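Local coordinates for protein beta-N-acetylglucosaminidase (Thermotoga maritima, PDB 3WO8) that probably hydrolyses terminal non-reducing N-acetyl-D-hexosamine residues from N-acetyl-beta-D-hexosaminides, as a family 3 glycoside hydrolase, at residues 68-73 / 325-330; 58-63 / 117-122; 437-440 / 445-448. All coordinates share one frame; numbering follows the deposited sequence.

In the fold
Interactions 1 and 2 belong to the TIM barrel, with centres about 8 Å apart. Interaction 3 lies in the C-terminal domain, its centre about 40 Å from that of interaction 1 and about 33 Å from that of interaction 2. Along the chain the segments of the first two contacts alternate: 58-63, 68-73, 117-122, 325-330. Helix 53-66 leads directly into strand 70-72. The two contacts also touch where the side chain of Asn120 bonds to Phe69 O and Ile71 N. This ties strand 70-72 to the approach of strand 121-122, so the row of eight parallel strands closes into a barrel. Interaction 3 follows both and belongs to a separate mixed sheet.

Interaction 1. Residues 68-73 / 325-330; sequences DFLISS and AFAKKN
Asp68 and Lys329 form a salt bridge at the entry to strand 70-72 of the TIM barrel, where the chain leaving helix 310-326 passes close by. Lys329 NZ donates to Asp68 OD1 at 2.8 Å. It meets the oxygen on its syn side, 26° out of the carboxylate plane. The other oxygen is less close, with Asp68 OD2 3.3 Å from Lys329 NZ. Asp68 holds CG anti to its backbone nitrogen (chi1 -178°), which swings the carboxylate out to the lysine. The lysine chain turns at its last bond (chi4 -59°), and NZ also bonds to Leu324 O of helix 310-326. With an alanine here, the Lys329 ammonium would probably lose its acidic partner and keep just its bond to Leu324 O as a tie. Phe69 points away from this contact, onto Leu63 of helix 53-66. Leu70 returns to it, while its backbone pairs with Thr41 and Ile43. The CA atoms of Leu70 and Ala327 are 7.6 Å apart. The leucine reaches across that gap to the buried alanine, and its CD2 methyl meets Ala327 CB at 4.1 Å.

Interaction 2. Residues 58-63 / 117-122; sequences DFMSFL and VGLNMV
Met60 lays its methyl group over one face of the flat peptide group between Gly118 and Leu119. Met60 CE stands almost straight above Gly118 C, at 3.7 Å. One residue back on the helix, the Phe59 ring has Leu63 CD1 on one face, 4.0 Å above the plane and offset toward the rim. The ring also meets Phe24 edge-to-face. Phe27 meets it with planes at about 35°.

Met60 carries the whole contact from the side of helix 53-66. Its chain bends at chi2 (-70°), and this brings SD and CE in over the glycine. Met60 SD lies 4.0 Å from Gly118 O. Met60 CE touches Leu119 CD1 at 3.8 Å. The approach of Met60 CE to Val117 O is less close, at 4.1 Å. All four residues are buried, and the contact is one of apolar packing against backbone. Around it, Met60 also touches Ile45 and Ile71, so it lies between helix 53-66 and strands 42-45 and 70-72.

Gly118 suits this place for two reasons. Its phi is positive (128°), an angle at which a CB would press on the preceding carbonyl oxygen. A CB on Gly118 would also stand 3.2 Å from Met60 SD, a tight distance. With Gly118 as its C-prime residue, the turn is a Schellman motif, which ends helix 100-117 and directs the chain into strand 121-122 of the TIM barrel.

Interaction 3. Residues 437-440 / 445-448; sequences YFVL and DVRY
Val439 packs against Asp445 and Val446 in the C-terminal domain, which is built on a mixed sheet of six strands. Strand 435-439 ends here. Residues 445-448 then run in 3-10 conformation, on the way to the neighbouring parallel strand 453-456. The contact is therefore local. It folds the connection back over the strand it has just left, and the CA atoms of Val439 and Val446 come to 6.9 Å.

The apolar contacts are made by the two branches of Val439, one for each partner. CG1 is anti to the backbone nitrogen (chi1 173°), and Val439 CG1 meets Asp445 CB at 4.0 Å. The aspartate thus contributes its methylene, while its carboxylate stands farther from the valine. The other branch faces Val446, and Val439 CG2 has Val446 CG2 as its nearest side-chain partner there, at 4.4 Å. Val439 CG2 also lies 4.3 Å from Val446 N. These two contacts with Val446 are loose, and Val439 has much the largest share of the buried surface. Val439 also touches Ile454, and Val446 touches Val456, so strand 453-456 borders the same cluster.

Aromatic rings flank the contact. Tyr437 stacks with Phe449, which follows Tyr448. Asp445 OD1 lies in the plane of the Tyr448 ring, at its edge, 3.9 Å from Tyr448 CE2. Arg447 CG sits over one face of the same ring, offset toward the rim.

Hydrogen bonds fix the backbone. Val439 pairs with Val455, and its carbonyl oxygen accepts a bond from Thr457 OG1. The turn itself is held by Tyr448 N, which donates to Asp445 O at 2.9 Å, three residues back.

Interaction 1. Residues 68-73 / 325-330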
loop_
_atom_site.group_PDB
_atom_site.type_symbol
_atom_site.label_atom_id
_atom_site.label_comp_id
_atom_site.label_asym_id
_atom_site.label_seq_id
_atom_site.Cartn_x
_atom_site.Cartn_y
_atom_site.Cartn_z
ATOM N N ASP B 68 -13.268 4.396 21.496
ATOM C CA ASP B 68 -13.995 3.764 20.450
ATOM C C ASP B 68 -14.351 4.886 19.500
ATOM O O ASP B 68 -15.113 5.766 19.880
ATOM C CB ASP B 68 -15.214 3.077 21.063
ATOM C CG ASP B 68 -16.034 2.325 20.047
ATOM O OD1 ASP B 68 -15.471 1.504 19.291
ATOM O OD2 ASP B 68 -17.261 2.523 20.014
ATOM N N PHE B 69 -13.770 4.868 18.289
ATOM C CA PHE B 69 -13.943 5.943 17.288
ATOM C C PHE B 69 -14.381 5.492 15.920
ATOM O O PHE B 69 -14.355 4.326 15.576
ATOM C CB PHE B 69 -12.652 6.695 17.044
ATOM C CG PHE B 69 -11.947 7.119 18.283
ATOM C CD1 PHE B 69 -11.158 6.225 18.977
ATOM C CD2 PHE B 69 -12.028 8.424 18.737
ATOM C CE1 PHE B 69 -10.468 6.621 20.129
ATOM C CE2 PHE B 69 -11.361 8.823 19.905
ATOM C CZ PHE B 69 -10.571 7.918 20.600
ATOM N N LEU B 70 -14.772 6.485 15.137
ATOM C CA LEU B 70 -15.021 6.321 13.752
ATOM C C LEU B 70 -13.835 6.908 13.056
ATOM O O LEU B 70 -13.674 8.114 13.072
ATOM C CB LEU B 70 -16.248 7.104 13.346
ATOM C CG LEU B 70 -17.535 6.564 13.932
ATOM C CD1 LEU B 70 -18.698 7.339 13.356
ATOM C CD2 LEU B 70 -17.686 5.078 13.645
ATOM N N ILE B 71 -13.017 6.039 12.445
ATOM C CA ILE B 71 -11.742 6.389 11.822
ATOM C C ILE B 71 -11.888 6.310 10.327
ATOM O O ILE B 71 -12.195 5.244 9.770
ATOM C CB ILE B 71 -10.621 5.478 12.327
ATOM C CG1 ILE B 71 -10.699 5.417 13.860
ATOM C CG2 ILE B 71 -9.264 6.062 11.943
ATOM C CD1 ILE B 71 -9.566 4.699 14.588
ATOM N N SER B 72 -11.721 7.449 9.665
ATOM C CA SER B 72 -12.032 7.512 8.248
ATOM C C SER B 72 -10.929 8.218 7.467
ATOM O O SER B 72 -9.957 8.688 8.086
ATOM C CB SER B 72 -13.378 8.175 8.003
ATOM O OG SER B 72 -13.621 8.267 6.599
ATOM N N SER B 73 -11.096 8.252 6.132
ATOM C CA SER B 73 -10.168 8.868 5.229
ATOM C C SER B 73 -10.974 9.295 3.998
ATOM O O SER B 73 -12.101 8.863 3.878
ATOM C CB SER B 73 -9.112 7.857 4.807
ATOM O OG SER B 73 -9.428 7.244 3.526
ATOM N N ALA B 325 -21.448 1.224 17.665
ATOM C CA ALA B 325 -21.680 -0.134 18.163
ATOM C C ALA B 325 -21.681 -1.206 17.077
ATOM O O ALA B 325 -21.449 -2.354 17.390
ATOM C CB ALA B 325 -22.965 -0.212 18.954
ATOM N N PHE B 326 -21.930 -0.864 15.816
ATOM C CA PHE B 326 -21.725 -1.845 14.744
ATOM C C PHE B 326 -20.471 -1.640 13.880
ATOM O O PHE B 326 -20.221 -2.405 12.979
ATOM C CB PHE B 326 -22.986 -2.042 13.870
ATOM C CG PHE B 326 -23.434 -0.832 13.102
ATOM C CD1 PHE B 326 -22.607 -0.195 12.196
ATOM C CD2 PHE B 326 -24.734 -0.372 13.244
ATOM C CE1 PHE B 326 -23.060 0.908 11.483
ATOM C CE2 PHE B 326 -25.189 0.728 12.538
ATOM C CZ PHE B 326 -24.352 1.371 11.648
ATOM N N ALA B 327 -19.669 -0.630 14.144
ATOM C CA ALA B 327 -18.447 -0.459 13.375
ATOM C C ALA B 327 -17.428 -1.454 13.873
ATOM O O ALA B 327 -17.391 -1.743 15.072
ATOM C CB ALA B 327 -17.917 0.958 13.515
ATOM N N LYS B 328 -16.617 -1.966 12.948
ATOM C CA LYS B 328 -15.429 -2.793 13.265
ATOM C C LYS B 328 -14.510 -2.105 14.280
ATOM O O LYS B 328 -14.490 -0.891 14.378
ATOM C CB LYS B 328 -14.623 -3.109 11.987
ATOM C CG LYS B 328 -15.346 -3.966 10.951
ATOM C CD LYS B 328 -16.074 -5.144 11.579
ATOM C CE LYS B 328 -16.333 -6.233 10.557
ATOM N NZ LYS B 328 -17.228 -7.271 11.129
ATOM N N LYS B 329 -13.733 -2.884 15.010
ATOM C CA LYS B 329 -13.055 -2.375 16.200
ATOM C C LYS B 329 -11.563 -2.685 16.357
ATOM O O LYS B 329 -10.932 -2.144 17.251
ATOM C CB LYS B 329 -13.800 -2.889 17.442
ATOM C CG LYS B 329 -15.205 -2.298 17.612
ATOM C CD LYS B 329 -15.671 -2.278 19.075
ATOM C CE LYS B 329 -17.130 -1.848 19.217
ATOM N NZ LYS B 329 -17.373 -0.484 18.659
ATOM N N ASN B 330 -11.004 -3.566 15.538
ATOM C CA ASN B 330 -9.583 -3.977 15.664
ATOM C C ASN B 330 -8.612 -2.796 15.710
ATOM O O ASN B 330 -8.935 -1.726 15.190
ATOM C CB ASN B 330 -9.196 -4.973 14.551
ATOM C CG ASN B 330 -9.142 -4.340 13.154
ATOM O OD1 ASN B 330 -8.200 -4.606 12.392
ATOM N ND2 ASN B 330 -10.147 -3.534 12.796
#

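Interaction 2. Residues 58-63 / 117-122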
loop_
_atom_site.group_PDB
_atom_site.type_symbol
_atom_site.label_atom_id
_atom_site.label_comp_id
_atom_site.label_asym_id
_atom_site.label_seq_id
_atom_site.Cartn_x
_atom_site.Cartn_y
_atom_site.Cartn_z
ATOM N N ASP B 58 1.370 4.772 15.214
ATOM C CA ASP B 58 1.292 5.201 16.608
ATOM C C ASP B 58 -0.026 5.868 16.852
ATOM O O ASP B 58 -0.566 5.758 17.926
ATOM C CB ASP B 58 2.408 6.155 16.953
ATOM C CG ASP B 58 2.730 6.151 18.423
ATOM O OD1 ASP B 58 2.772 5.034 18.988
ATOM O OD2 ASP B 58 2.960 7.249 18.996
ATOM N N PHE B 59 -0.575 6.517 15.836
ATOM C CA PHE B 59 -1.865 7.161 15.986
ATOM C C PHE B 59 -2.928 6.104 16.218
ATOM O O PHE B 59 -3.767 6.261 17.051
ATOM C CB PHE B 59 -2.164 8.047 14.755
ATOM C CG PHE B 59 -3.225 9.120 14.965
ATOM C CD1 PHE B 59 -3.804 9.362 16.201
ATOM C CD2 PHE B 59 -3.632 9.884 13.890
ATOM C CE1 PHE B 59 -4.777 10.321 16.342
ATOM C CE2 PHE B 59 -4.578 10.862 14.021
ATOM C CZ PHE B 59 -5.160 11.082 15.248
ATOM N N MET B 60 -2.880 5.000 15.499
ATOM C CA MET B 60 -3.925 3.967 15.631
ATOM C C MET B 60 -3.748 3.263 16.967
ATOM O O MET B 60 -4.698 2.889 17.617
ATOM C CB MET B 60 -3.807 2.939 14.492
ATOM C CG MET B 60 -4.237 3.444 13.126
ATOM S SD MET B 60 -6.020 3.647 13.134
ATOM C CE MET B 60 -6.336 4.009 11.421
ATOM N N SER B 61 -2.508 3.040 17.359
ATOM C CA SER B 61 -2.238 2.461 18.657
ATOM C C SER B 61 -2.786 3.318 19.795
ATOM O O SER B 61 -3.347 2.814 20.742
ATOM C CB SER B 61 -0.742 2.360 18.869
ATOM O OG SER B 61 -0.493 1.798 20.126
ATOM N N PHE B 62 -2.565 4.619 19.702
ATOM C CA PHE B 62 -3.137 5.584 20.622
ATOM C C PHE B 62 -4.669 5.535 20.600
ATOM O O PHE B 62 -5.285 5.463 21.661
ATOM C CB PHE B 62 -2.636 6.996 20.293
ATOM C CG PHE B 62 -3.335 8.072 21.048
ATOM C CD1 PHE B 62 -2.970 8.362 22.357
ATOM C CD2 PHE B 62 -4.375 8.784 20.462
ATOM C CE1 PHE B 62 -3.612 9.357 23.076
ATOM C CE2 PHE B 62 -5.034 9.771 21.174
ATOM C CZ PHE B 62 -4.639 10.065 22.480
ATOM N N LEU B 63 -5.291 5.581 19.435
ATOM C CA LEU B 63 -6.739 5.657 19.423
ATOM C C LEU B 63 -7.253 4.399 20.042
ATOM O O LEU B 63 -8.308 4.358 20.702
ATOM C CB LEU B 63 -7.281 5.775 18.024
ATOM C CG LEU B 63 -6.918 7.102 17.393
ATOM C CD1 LEU B 63 -7.141 7.079 15.885
ATOM C CD2 LEU B 63 -7.729 8.217 18.044
ATOM N N VAL B 117 -6.111 -2.053 8.063
ATOM C CA VAL B 117 -5.261 -0.931 8.401
ATOM C C VAL B 117 -5.775 -0.303 9.690
ATOM O O VAL B 117 -5.006 0.188 10.508
ATOM C CB VAL B 117 -5.338 0.106 7.275
ATOM C CG1 VAL B 117 -4.623 1.366 7.661
ATOM C CG2 VAL B 117 -4.737 -0.415 5.989
ATOM N N GLY B 118 -7.096 -0.285 9.838
ATOM C CA GLY B 118 -7.712 0.163 11.062
ATOM C C GLY B 118 -8.768 1.220 10.866
ATOM O O GLY B 118 -9.296 1.738 11.817
ATOM N N LEU B 119 -9.025 1.590 9.634
ATOM C CA LEU B 119 -10.124 2.447 9.329
ATOM C C LEU B 119 -11.427 1.658 9.447
ATOM O O LEU B 119 -11.493 0.464 9.118
ATOM C CB LEU B 119 -10.015 2.960 7.898
ATOM C CG LEU B 119 -8.971 3.988 7.479
ATOM C CD1 LEU B 119 -8.642 4.958 8.605
ATOM C CD2 LEU B 119 -7.728 3.287 6.966
ATOM N N ASN B 120 -12.479 2.330 9.899
ATOM C CA ASN B 120 -13.791 1.702 9.979
ATOM C C ASN B 120 -14.880 2.521 9.284
ATOM O O ASN B 120 -16.043 2.243 9.425
ATOM C CB ASN B 120 -14.106 1.410 11.432
ATOM C CG ASN B 120 -14.277 2.671 12.269
ATOM O OD1 ASN B 120 -14.249 3.804 11.767
ATOM N ND2 ASN B 120 -14.461 2.483 13.545
ATOM N N MET B 121 -14.477 3.498 8.481
ATOM C CA MET B 121 -15.382 4.331 7.746
ATOM C C MET B 121 -14.610 4.920 6.596
ATOM O O MET B 121 -13.370 5.025 6.689
ATOM C CB MET B 121 -15.839 5.470 8.648
ATOM C CG MET B 121 -16.730 6.529 7.972
ATOM S SD MET B 121 -17.549 7.677 9.127
ATOM C CE MET B 121 -18.305 6.499 10.197
ATOM N N VAL B 122 -15.324 5.323 5.538
ATOM C CA VAL B 122 -14.702 6.068 4.454
ATOM C C VAL B 122 -15.616 7.138 3.906
ATOM O O VAL B 122 -16.810 6.942 3.780
ATOM C CB VAL B 122 -14.248 5.151 3.277
ATOM C CG1 VAL B 122 -15.408 4.368 2.701
ATOM C CG2 VAL B 122 -13.598 5.958 2.171
#

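Interaction 3. Residues 437-440 / 445-448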
loop_
_atom_site.group_PDB
_atom_site.type_symbol
_atom_site.label_atom_id
_atom_site.label_comp_id
_atom_site.label_asym_id
_atom_site.label_seq_id
_atom_site.Cartn_x
_atom_site.Cartn_y
_atom_site.Cartn_z
ATOM N N TYR B 437 24.068 5.117 21.900
ATOM C CA TYR B 437 24.298 4.256 20.786
ATOM C C TYR B 437 22.968 3.568 20.474
ATOM O O TYR B 437 22.282 3.112 21.390
ATOM C CB TYR B 437 25.372 3.275 21.151
ATOM C CG TYR B 437 26.724 3.923 21.317
ATOM C CD1 TYR B 437 27.566 4.080 20.236
ATOM C CD2 TYR B 437 27.156 4.381 22.547
ATOM C CE1 TYR B 437 28.811 4.658 20.368
ATOM C CE2 TYR B 437 28.404 4.967 22.685
ATOM C CZ TYR B 437 29.223 5.083 21.598
ATOM O OH TYR B 437 30.459 5.635 21.695
ATOM N N PHE B 438 22.547 3.590 19.206
ATOM C CA PHE B 438 21.366 2.831 18.798
ATOM C C PHE B 438 21.879 1.598 18.060
ATOM O O PHE B 438 22.418 1.709 16.945
ATOM C CB PHE B 438 20.456 3.644 17.909
ATOM C CG PHE B 438 19.605 4.633 18.625
ATOM C CD1 PHE B 438 20.150 5.745 19.158
ATOM C CD2 PHE B 438 18.247 4.470 18.705
ATOM C CE1 PHE B 438 19.371 6.691 19.808
ATOM C CE2 PHE B 438 17.439 5.406 19.341
ATOM C CZ PHE B 438 18.006 6.529 19.891
ATOM N N VAL B 439 21.750 0.443 18.704
ATOM C CA VAL B 439 22.095 -0.829 18.065
ATOM C C VAL B 439 20.854 -1.227 17.269
ATOM O O VAL B 439 19.805 -1.653 17.803
ATOM C CB VAL B 439 22.545 -1.905 19.080
ATOM C CG1 VAL B 439 22.727 -3.258 18.401
ATOM C CG2 VAL B 439 23.845 -1.476 19.746
ATOM N N LEU B 440 20.988 -1.023 15.973
ATOM C CA LEU B 440 19.855 -1.075 15.051
ATOM C C LEU B 440 19.565 -2.458 14.520
ATOM O O LEU B 440 18.408 -2.775 14.240
ATOM C CB LEU B 440 20.093 -0.103 13.897
ATOM C CG LEU B 440 19.281 1.211 13.896
ATOM C CD1 LEU B 440 18.669 1.641 15.231
ATOM C CD2 LEU B 440 20.138 2.322 13.321
ATOM N N ASP B 445 26.075 -6.903 19.030
ATOM C CA ASP B 445 26.915 -5.707 19.026
ATOM C C ASP B 445 26.975 -5.017 20.412
ATOM O O ASP B 445 28.029 -4.536 20.832
ATOM C CB ASP B 445 26.422 -4.732 17.954
ATOM C CG ASP B 445 26.777 -5.172 16.522
ATOM O OD1 ASP B 445 27.747 -5.942 16.338
ATOM O OD2 ASP B 445 26.092 -4.717 15.570
ATOM N N VAL B 446 25.860 -5.021 21.138
ATOM C CA VAL B 446 25.820 -4.496 22.499
ATOM C C VAL B 446 27.083 -4.747 23.304
ATOM O O VAL B 446 27.498 -3.907 24.075
ATOM C CB VAL B 446 24.669 -5.118 23.289
ATOM C CG1 VAL B 446 24.873 -4.970 24.784
ATOM C CG2 VAL B 446 23.370 -4.455 22.918
ATOM N N ARG B 447 27.676 -5.921 23.173
ATOM C CA ARG B 447 28.814 -6.274 24.030
ATOM C C ARG B 447 29.893 -5.181 24.026
ATOM O O ARG B 447 30.411 -4.807 25.087
ATOM C CB ARG B 447 29.405 -7.632 23.631
ATOM C CG ARG B 447 30.275 -7.602 22.385
ATOM C CD ARG B 447 30.065 -8.827 21.536
ATOM N NE ARG B 447 30.640 -10.044 22.116
ATOM C CZ ARG B 447 31.834 -10.551 21.809
ATOM N NH1 ARG B 447 32.631 -9.952 20.921
ATOM N NH2 ARG B 447 32.233 -11.677 22.391
ATOM N N TYR B 448 30.173 -4.644 22.839
ATOM C CA TYR B 448 31.206 -3.638 22.644
ATOM C C TYR B 448 30.991 -2.381 23.498
ATOM O O TYR B 448 31.938 -1.776 24.001
ATOM C CB TYR B 448 31.204 -3.208 21.203
ATOM C CG TYR B 448 31.583 -4.276 20.222
ATOM C CD1 TYR B 448 32.897 -4.719 20.126
ATOM C CD2 TYR B 448 30.650 -4.802 19.346
ATOM C CE1 TYR B 448 33.271 -5.672 19.186
ATOM C CE2 TYR B 448 31.008 -5.759 18.410
ATOM C CZ TYR B 448 32.324 -6.196 18.320
ATOM O OH TYR B 448 32.691 -7.146 17.374
#